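Local coordinates for protein inositol 2-dehydrogenase/D-chiro-inositol 3-dehydrogenase (Lactobacillus casei, PDB 4MIO) that oxidises myo-inositol and D-chiro-inositol to their keto forms, passing the electrons to NAD+, at residues A[5-10]-A[71-76]; A[91-96]-A[119-124]. One frame throughout, in Å; residues are numbered along the deposited sequence.

Overall arrangement
Both contacts lie in the parallel sheet of the NAD-binding Rossmann fold, about 11 Å apart between centres. Along the chain they come in series: interaction 1 pairs strand 3-8 with strand 69-72, and interaction 2 then pairs strand 92-95 with strand 121-123. Strands 69-72 and 92-95 are neighbours, so four consecutive strands of the sheet are joined; V72 N lies 2.8 Å from F94 O, a probable hydrogen bond, and the rings of F71 and F94 stack. Each pair ends at the dinucleotide, interaction 1 beside its adenosine, phosphates and nicotinamide ribose, interaction 2 at its carboxamide, so that the C-terminal ends of the strands receive both halves of the cofactor.

Interaction 1. Residues A[5-10]-A[71-76]; sequences VGVIGT and FVVSFG. With NAI (1,4-dihydronicotinamide adenine dinucleotide), chain E.
Residues 5-9 run parallel to 71-74, their end-to-end directions 7° apart, and three backbone hydrogen bonds join them: F71 N to G6 O, I8 N to F71 O, and V73 N to I8 O at 2.7 Å, the last carrying the ladder one residue past the second strand. V7 and F71 share one face of the sheet, where L21 and I18 of helix 12-24 pack; I8 and V72 share the other, against T82 of helix 79-86. On the first face CG1 of V5 meets the F71 ring obliquely, 3.5 Å from CD1. This methyl gets there because it stands anti to the backbone N of V5 (chi1 174°). Further along, V7 CG1 approaches V73 CG2 at 4.2 Å, the two side chains crossing at a slant. Past the strands the segments come closest, G9 against S74, before turning into the loops that hold NADH, as in a Rossmann fold, G9 being probably the first glycine of the GxGxxG turn. G9 CA lies 4.1 Å from S74 N; a CB would collide with the backbone of V73 and S74, and at phi 100° also with I8 O. S74 CB lies 3.4 Å from adenine C5A, and I8 CG2 reaches adenine C2A at 3.9 Å. The adenine meets one face of the F75 ring edge-on (T-shaped), C8A 3.5 Å above its centre, while phosphate oxygen O1A approaches the ring edge at CE1.

Interaction 2. Residues A[91-96]-A[119-124]; sequences KFIFTE and KVIQVG. With NAI (1,4-dihydronicotinamide adenine dinucleotide), chain E.
E96 and G124 line the nicotinamide end of the NADH site. The carboxamide N7N of NADH donates to E96 OE1 (3.0 Å, 157° at the hydrogen) and more weakly to G124 O (3.3 Å). The E96 chain bends at chi2 (-56°), bringing the carboxylate to the carboxamide, and H17 NE2 bonds its other oxygen, OE2. Shortening E96 to an alanine is likely to leave N7N with the weak G124 bond alone from this contact and H17 without its carboxylate mate, letting the carboxamide turn more easily. Behind the site lies a right-handed beta-alpha-beta crossover of the Rossmann fold, strand 92-95 passing through helix 103-113 to the parallel strand 121-123. Four backbone bonds close the pair: I93 N to V120 O, Q122 N to I93 O, T95 N to Q122 O, and G124 N to T95 O. I93 and I121 lie side by side, I93 CB to I121 CG1 4.0 Å, as do T95 and V123 on that face. On the other, Q122 brings NE2 to the F94 ring edge, 3.8 Å from CE2, its amide turned 56° from the ring plane. F94 CZ reaches G124 CA at 3.7 Å, and F289 of helix 279-294 meets the same ring edge-to-face.

Interaction 1. Residues A[5-10]-A[71-76]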
loop_
_atom_site.group_PDB
_atom_site.type_symbol
_atom_site.label_atom_id
_atom_site.label_comp_id
_atom_site.label_asym_id
_atom_site.label_seq_id
_atom_site.Cartn_x
_atom_site.Cartn_y
_atom_site.Cartn_z
ATOM N N VAL A 5 39.769 -20.015 3.276
ATOM C CA VAL A 5 38.665 -20.705 3.910
ATOM C C VAL A 5 38.651 -22.219 3.623
ATOM O O VAL A 5 38.885 -22.626 2.544
ATOM C CB VAL A 5 37.320 -20.074 3.442
ATOM C CG1 VAL A 5 36.137 -20.851 3.966
ATOM C CG2 VAL A 5 37.231 -18.664 3.921
ATOM N N GLY A 6 38.357 -22.977 4.656
ATOM C CA GLY A 6 37.997 -24.367 4.500
ATOM C C GLY A 6 36.509 -24.612 4.746
ATOM O O GLY A 6 35.964 -24.089 5.659
ATOM N N VAL A 7 35.909 -25.430 3.919
ATOM C CA VAL A 7 34.499 -25.741 4.036
ATOM C C VAL A 7 34.265 -27.215 4.390
ATOM O O VAL A 7 34.671 -28.069 3.680
ATOM C CB VAL A 7 33.736 -25.416 2.746
ATOM C CG1 VAL A 7 32.256 -25.606 2.940
ATOM C CG2 VAL A 7 33.986 -24.021 2.297
ATOM N N ILE A 8 33.619 -27.438 5.510
ATOM C CA ILE A 8 33.284 -28.746 6.014
ATOM C C ILE A 8 31.779 -29.025 5.772
ATOM O O ILE A 8 30.935 -28.492 6.444
ATOM C CB ILE A 8 33.596 -28.866 7.478
ATOM C CG1 ILE A 8 35.083 -28.589 7.766
ATOM C CG2 ILE A 8 33.163 -30.220 8.005
ATOM C CD1 ILE A 8 35.395 -28.347 9.149
ATOM N N GLY A 9 31.514 -29.876 4.805
ATOM C CA GLY A 9 30.182 -30.178 4.346
ATOM C C GLY A 9 29.895 -29.420 3.084
ATOM O O GLY A 9 29.671 -28.228 3.129
ATOM N N THR A 10 29.895 -30.105 1.964
ATOM C CA THR A 10 29.684 -29.486 0.675
ATOM C C THR A 10 28.399 -29.953 -0.007
ATOM O O THR A 10 28.412 -30.398 -1.128
ATOM C CB THR A 10 30.891 -29.676 -0.258
ATOM O OG1 THR A 10 31.043 -31.053 -0.571
ATOM C CG2 THR A 10 32.160 -29.201 0.433
ATOM N N PHE A 71 34.167 -22.982 7.522
ATOM C CA PHE A 71 32.708 -22.980 7.467
ATOM C C PHE A 71 32.212 -24.394 7.761
ATOM O O PHE A 71 32.638 -25.300 7.142
ATOM C CB PHE A 71 32.228 -22.534 6.099
ATOM C CG PHE A 71 32.203 -21.036 5.909
ATOM C CD1 PHE A 71 33.347 -20.311 5.953
ATOM C CD2 PHE A 71 31.034 -20.373 5.653
ATOM C CE1 PHE A 71 33.328 -18.974 5.777
ATOM C CE2 PHE A 71 31.034 -19.018 5.502
ATOM C CZ PHE A 71 32.167 -18.328 5.564
ATOM N N VAL A 72 31.342 -24.530 8.748
ATOM C CA VAL A 72 30.790 -25.820 9.125
ATOM C C VAL A 72 29.364 -25.889 8.571
ATOM O O VAL A 72 28.503 -25.232 9.061
ATOM C CB VAL A 72 30.771 -26.023 10.617
ATOM C CG1 VAL A 72 30.266 -27.378 10.974
ATOM C CG2 VAL A 72 32.124 -25.830 11.186
ATOM N N VAL A 73 29.192 -26.681 7.531
ATOM C CA VAL A 73 27.944 -26.775 6.808
ATOM C C VAL A 73 27.487 -28.236 6.586
ATOM O O VAL A 73 26.864 -28.552 5.629
ATOM C CB VAL A 73 28.019 -26.047 5.454
ATOM C CG1 VAL A 73 26.664 -25.479 5.097
ATOM C CG2 VAL A 73 29.045 -24.935 5.523
ATOM N N SER A 74 27.813 -29.052 7.559
ATOM C CA SER A 74 27.413 -30.448 7.566
ATOM C C SER A 74 26.022 -30.618 8.168
ATOM O O SER A 74 25.360 -29.647 8.449
ATOM C CB SER A 74 28.461 -31.214 8.344
ATOM O OG SER A 74 28.638 -30.708 9.612
ATOM N N PHE A 75 25.579 -31.851 8.346
ATOM C CA PHE A 75 24.340 -32.128 9.037
ATOM C C PHE A 75 24.352 -31.422 10.379
ATOM O O PHE A 75 25.373 -31.316 11.014
ATOM C CB PHE A 75 24.115 -33.625 9.285
ATOM C CG PHE A 75 23.973 -34.459 8.044
ATOM C CD1 PHE A 75 23.532 -33.932 6.884
ATOM C CD2 PHE A 75 24.293 -35.799 8.058
ATOM C CE1 PHE A 75 23.420 -34.690 5.759
ATOM C CE2 PHE A 75 24.183 -36.552 6.921
ATOM C CZ PHE A 75 23.744 -36.017 5.794
ATOM N N GLY A 76 23.204 -30.930 10.801
ATOM C CA GLY A 76 23.140 -30.230 12.043
ATOM C C GLY A 76 23.729 -30.989 13.204
ATOM O O GLY A 76 24.393 -30.440 14.028
HETATM P PA NAI E . 22.790 -31.241 2.864
HETATM O O1A NAI E . 22.401 -32.527 3.362
HETATM O O2A NAI E . 22.558 -30.889 1.536
HETATM O O5B NAI E . 24.340 -31.115 3.001
HETATM C C5B NAI E . 25.070 -31.532 4.083
HETATM C C4B NAI E . 26.437 -32.067 3.640
HETATM O O4B NAI E . 27.216 -32.404 4.755
HETATM C C3B NAI E . 26.342 -33.390 2.903
HETATM O O3B NAI E . 27.051 -33.310 1.726
HETATM C C2B NAI E . 26.908 -34.413 3.850
HETATM O O2B NAI E . 27.464 -35.517 3.183
HETATM C C1B NAI E . 27.941 -33.614 4.559
HETATM N N9A NAI E . 28.230 -34.101 5.887
HETATM C C8A NAI E . 27.409 -34.620 6.750
HETATM N N7A NAI E . 28.013 -34.862 7.898
HETATM C C5A NAI E . 29.272 -34.507 7.759
HETATM C C6A NAI E . 30.475 -34.499 8.571
HETATM N N6A NAI E . 30.526 -34.937 9.812
HETATM N N1A NAI E . 31.568 -33.987 8.029
HETATM C C2A NAI E . 31.596 -33.549 6.819
HETATM N N3A NAI E . 30.557 -33.542 6.021
HETATM C C4A NAI E . 29.389 -33.994 6.447
HETATM O O3 NAI E . 22.181 -30.227 3.931
HETATM P PN NAI E . 22.193 -28.608 3.854
HETATM O O1N NAI E . 20.875 -28.126 3.478
HETATM O O2N NAI E . 23.234 -28.161 2.988
HETATM O O5D NAI E . 22.342 -28.116 5.282
HETATM C C5D NAI E . 23.606 -28.063 5.889
HETATM C C4D NAI E . 23.536 -27.222 7.138
HETATM O O4D NAI E . 23.141 -25.926 6.761
HETATM C C3D NAI E . 22.475 -27.697 8.086
HETATM O O3D NAI E . 22.965 -27.463 9.374
HETATM C C2D NAI E . 21.314 -26.773 7.791
HETATM O O2D NAI E . 20.595 -26.650 8.958
HETATM C C1D NAI E . 22.044 -25.487 7.523
HETATM N N1N NAI E . 21.208 -24.565 6.763
HETATM C C2N NAI E . 20.955 -23.343 7.181
HETATM C C3N NAI E . 20.147 -22.467 6.495
HETATM C C7N NAI E . 19.860 -21.074 7.014
HETATM O O7N NAI E . 18.907 -20.498 6.596
HETATM N N7N NAI E . 20.665 -20.569 7.906
HETATM C C4N NAI E . 19.576 -22.852 5.178
HETATM C C5N NAI E . 19.962 -24.191 4.830
HETATM C C6N NAI E . 20.758 -24.951 5.628
#

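Interaction 2. Residues A[91-96]-A[119-124]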
loop_
_atom_site.group_PDB
_atom_site.type_symbol
_atom_site.label_atom_id
_atom_site.label_comp_id
_atom_site.label_asym_id
_atom_site.label_seq_id
_atom_site.Cartn_x
_atom_site.Cartn_y
_atom_site.Cartn_z
ATOM N N LYS A 91 41.679 -21.123 14.446
ATOM C CA LYS A 91 40.929 -20.696 13.294
ATOM C C LYS A 91 39.600 -20.026 13.684
ATOM O O LYS A 91 39.033 -20.300 14.701
ATOM C CB LYS A 91 40.678 -21.851 12.320
ATOM C CG LYS A 91 41.898 -22.563 11.840
ATOM C CD LYS A 91 41.604 -23.583 10.790
ATOM C CE LYS A 91 42.781 -24.499 10.482
ATOM N NZ LYS A 91 44.085 -23.858 10.442
ATOM N N PHE A 92 39.177 -19.092 12.851
ATOM C CA PHE A 92 37.861 -18.533 12.992
ATOM C C PHE A 92 36.839 -19.583 12.477
ATOM O O PHE A 92 37.137 -20.357 11.613
ATOM C CB PHE A 92 37.765 -17.217 12.193
ATOM C CG PHE A 92 38.513 -16.063 12.818
ATOM C CD1 PHE A 92 37.923 -15.256 13.728
ATOM C CD2 PHE A 92 39.784 -15.776 12.433
ATOM C CE1 PHE A 92 38.599 -14.204 14.273
ATOM C CE2 PHE A 92 40.423 -14.731 12.948
ATOM C CZ PHE A 92 39.842 -13.960 13.893
ATOM N N ILE A 93 35.650 -19.540 13.048
ATOM C CA ILE A 93 34.650 -20.541 12.784
ATOM C C ILE A 93 33.279 -19.906 12.443
ATOM O O ILE A 93 32.730 -19.202 13.230
ATOM C CB ILE A 93 34.483 -21.419 14.002
ATOM C CG1 ILE A 93 35.811 -22.065 14.385
ATOM C CG2 ILE A 93 33.401 -22.459 13.770
ATOM C CD1 ILE A 93 35.829 -22.634 15.719
ATOM N N PHE A 94 32.809 -20.184 11.249
ATOM C CA PHE A 94 31.440 -19.885 10.852
ATOM C C PHE A 94 30.687 -21.215 10.765
ATOM O O PHE A 94 30.960 -22.025 9.947
ATOM C CB PHE A 94 31.377 -19.173 9.501
ATOM C CG PHE A 94 29.971 -18.728 9.100
ATOM C CD1 PHE A 94 29.099 -19.601 8.502
ATOM C CD2 PHE A 94 29.537 -17.457 9.352
ATOM C CE1 PHE A 94 27.851 -19.216 8.166
ATOM C CE2 PHE A 94 28.254 -17.085 9.011
ATOM C CZ PHE A 94 27.437 -17.955 8.418
ATOM N N THR A 95 29.765 -21.402 11.683
ATOM C CA THR A 95 28.913 -22.565 11.639
ATOM C C THR A 95 27.493 -22.178 11.258
ATOM O O THR A 95 26.959 -21.250 11.777
ATOM C CB THR A 95 28.899 -23.356 12.956
ATOM O OG1 THR A 95 28.128 -24.530 12.824
ATOM C CG2 THR A 95 28.398 -22.533 14.085
ATOM N N GLU A 96 26.935 -22.923 10.343
ATOM C CA GLU A 96 25.526 -22.806 10.098
ATOM C C GLU A 96 24.763 -23.174 11.352
ATOM O O GLU A 96 25.268 -23.851 12.196
ATOM C CB GLU A 96 25.093 -23.655 8.895
ATOM C CG GLU A 96 25.094 -22.928 7.570
ATOM C CD GLU A 96 24.244 -21.670 7.581
ATOM O OE1 GLU A 96 23.387 -21.561 8.463
ATOM O OE2 GLU A 96 24.436 -20.841 6.722
ATOM N N LYS A 119 36.980 -14.511 21.030
ATOM C CA LYS A 119 35.852 -15.146 20.364
ATOM C C LYS A 119 36.165 -15.444 18.896
ATOM O O LYS A 119 36.757 -14.641 18.225
ATOM C CB LYS A 119 34.617 -14.272 20.484
ATOM C CG LYS A 119 33.339 -14.929 20.030
ATOM C CD LYS A 119 32.198 -13.970 20.063
ATOM C CE LYS A 119 32.385 -12.769 19.205
ATOM N NZ LYS A 119 31.162 -12.013 19.001
ATOM N N VAL A 120 35.779 -16.615 18.430
ATOM C CA VAL A 120 36.020 -17.014 17.083
ATOM C C VAL A 120 34.807 -17.558 16.309
ATOM O O VAL A 120 34.878 -17.742 15.144
ATOM C CB VAL A 120 37.169 -18.052 16.975
ATOM C CG1 VAL A 120 38.493 -17.389 17.315
ATOM C CG2 VAL A 120 36.928 -19.192 17.886
ATOM N N ILE A 121 33.724 -17.815 17.022
ATOM C CA ILE A 121 32.565 -18.452 16.396
ATOM C C ILE A 121 31.448 -17.460 16.017
ATOM O O ILE A 121 31.063 -16.645 16.808
ATOM C CB ILE A 121 31.940 -19.511 17.320
ATOM C CG1 ILE A 121 32.914 -20.660 17.577
ATOM C CG2 ILE A 121 30.637 -20.053 16.704
ATOM C CD1 ILE A 121 32.528 -21.517 18.728
ATOM N N GLN A 122 30.998 -17.582 14.780
ATOM C CA GLN A 122 29.765 -16.940 14.320
ATOM C C GLN A 122 28.790 -18.031 13.889
ATOM O O GLN A 122 29.184 -18.962 13.258
ATOM C CB GLN A 122 30.048 -15.992 13.156
ATOM C CG GLN A 122 28.800 -15.253 12.627
ATOM C CD GLN A 122 29.126 -14.078 11.739
ATOM O OE1 GLN A 122 30.157 -13.498 11.841
ATOM N NE2 GLN A 122 28.211 -13.734 10.899
ATOM N N VAL A 123 27.541 -17.888 14.286
ATOM C CA VAL A 123 26.493 -18.830 13.904
ATOM C C VAL A 123 25.600 -18.218 12.810
ATOM O O VAL A 123 25.296 -17.082 12.874
ATOM C CB VAL A 123 25.658 -19.246 15.106
ATOM C CG1 VAL A 123 24.653 -20.302 14.729
ATOM C CG2 VAL A 123 26.560 -19.753 16.215
ATOM N N GLY A 124 25.234 -19.015 11.832
ATOM C CA GLY A 124 24.523 -18.527 10.667
ATOM C C GLY A 124 23.052 -18.125 10.763
ATOM O O GLY A 124 22.270 -18.469 9.914
HETATM P PA NAI E . 22.790 -31.241 2.864
HETATM O O1A NAI E . 22.401 -32.527 3.362
HETATM O O2A NAI E . 22.558 -30.889 1.536
HETATM O O5B NAI E . 24.340 -31.115 3.001
HETATM C C5B NAI E . 25.070 -31.532 4.083
HETATM C C4B NAI E . 26.437 -32.067 3.640
HETATM O O4B NAI E . 27.216 -32.404 4.755
HETATM C C3B NAI E . 26.342 -33.390 2.903
HETATM O O3B NAI E . 27.051 -33.310 1.726
HETATM C C2B NAI E . 26.908 -34.413 3.850
HETATM O O2B NAI E . 27.464 -35.517 3.183
HETATM C C1B NAI E . 27.941 -33.614 4.559
HETATM N N9A NAI E . 28.230 -34.101 5.887
HETATM C C8A NAI E . 27.409 -34.620 6.750
HETATM N N7A NAI E . 28.013 -34.862 7.898
HETATM C C5A NAI E . 29.272 -34.507 7.759
HETATM C C6A NAI E . 30.475 -34.499 8.571
HETATM N N6A NAI E . 30.526 -34.937 9.812
HETATM N N1A NAI E . 31.568 -33.987 8.029
HETATM C C2A NAI E . 31.596 -33.549 6.819
HETATM N N3A NAI E . 30.557 -33.542 6.021
HETATM C C4A NAI E . 29.389 -33.994 6.447
HETATM O O3 NAI E . 22.181 -30.227 3.931
HETATM P PN NAI E . 22.193 -28.608 3.854
HETATM O O1N NAI E . 20.875 -28.126 3.478
HETATM O O2N NAI E . 23.234 -28.161 2.988
HETATM O O5D NAI E . 22.342 -28.116 5.282
HETATM C C5D NAI E . 23.606 -28.063 5.889
HETATM C C4D NAI E . 23.536 -27.222 7.138
HETATM O O4D NAI E . 23.141 -25.926 6.761
HETATM C C3D NAI E . 22.475 -27.697 8.086
HETATM O O3D NAI E . 22.965 -27.463 9.374
HETATM C C2D NAI E . 21.314 -26.773 7.791
HETATM O O2D NAI E . 20.595 -26.650 8.958
HETATM C C1D NAI E . 22.044 -25.487 7.523
HETATM N N1N NAI E . 21.208 -24.565 6.763
HETATM C C2N NAI E . 20.955 -23.343 7.181
HETATM C C3N NAI E . 20.147 -22.467 6.495
HETATM C C7N NAI E . 19.860 -21.074 7.014
HETATM O O7N NAI E . 18.907 -20.498 6.596
HETATM N N7N NAI E . 20.665 -20.569 7.906
HETATM C C4N NAI E . 19.576 -22.852 5.178
HETATM C C5N NAI E . 19.962 -24.191 4.830
HETATM C C6N NAI E . 20.758 -24.951 5.628
#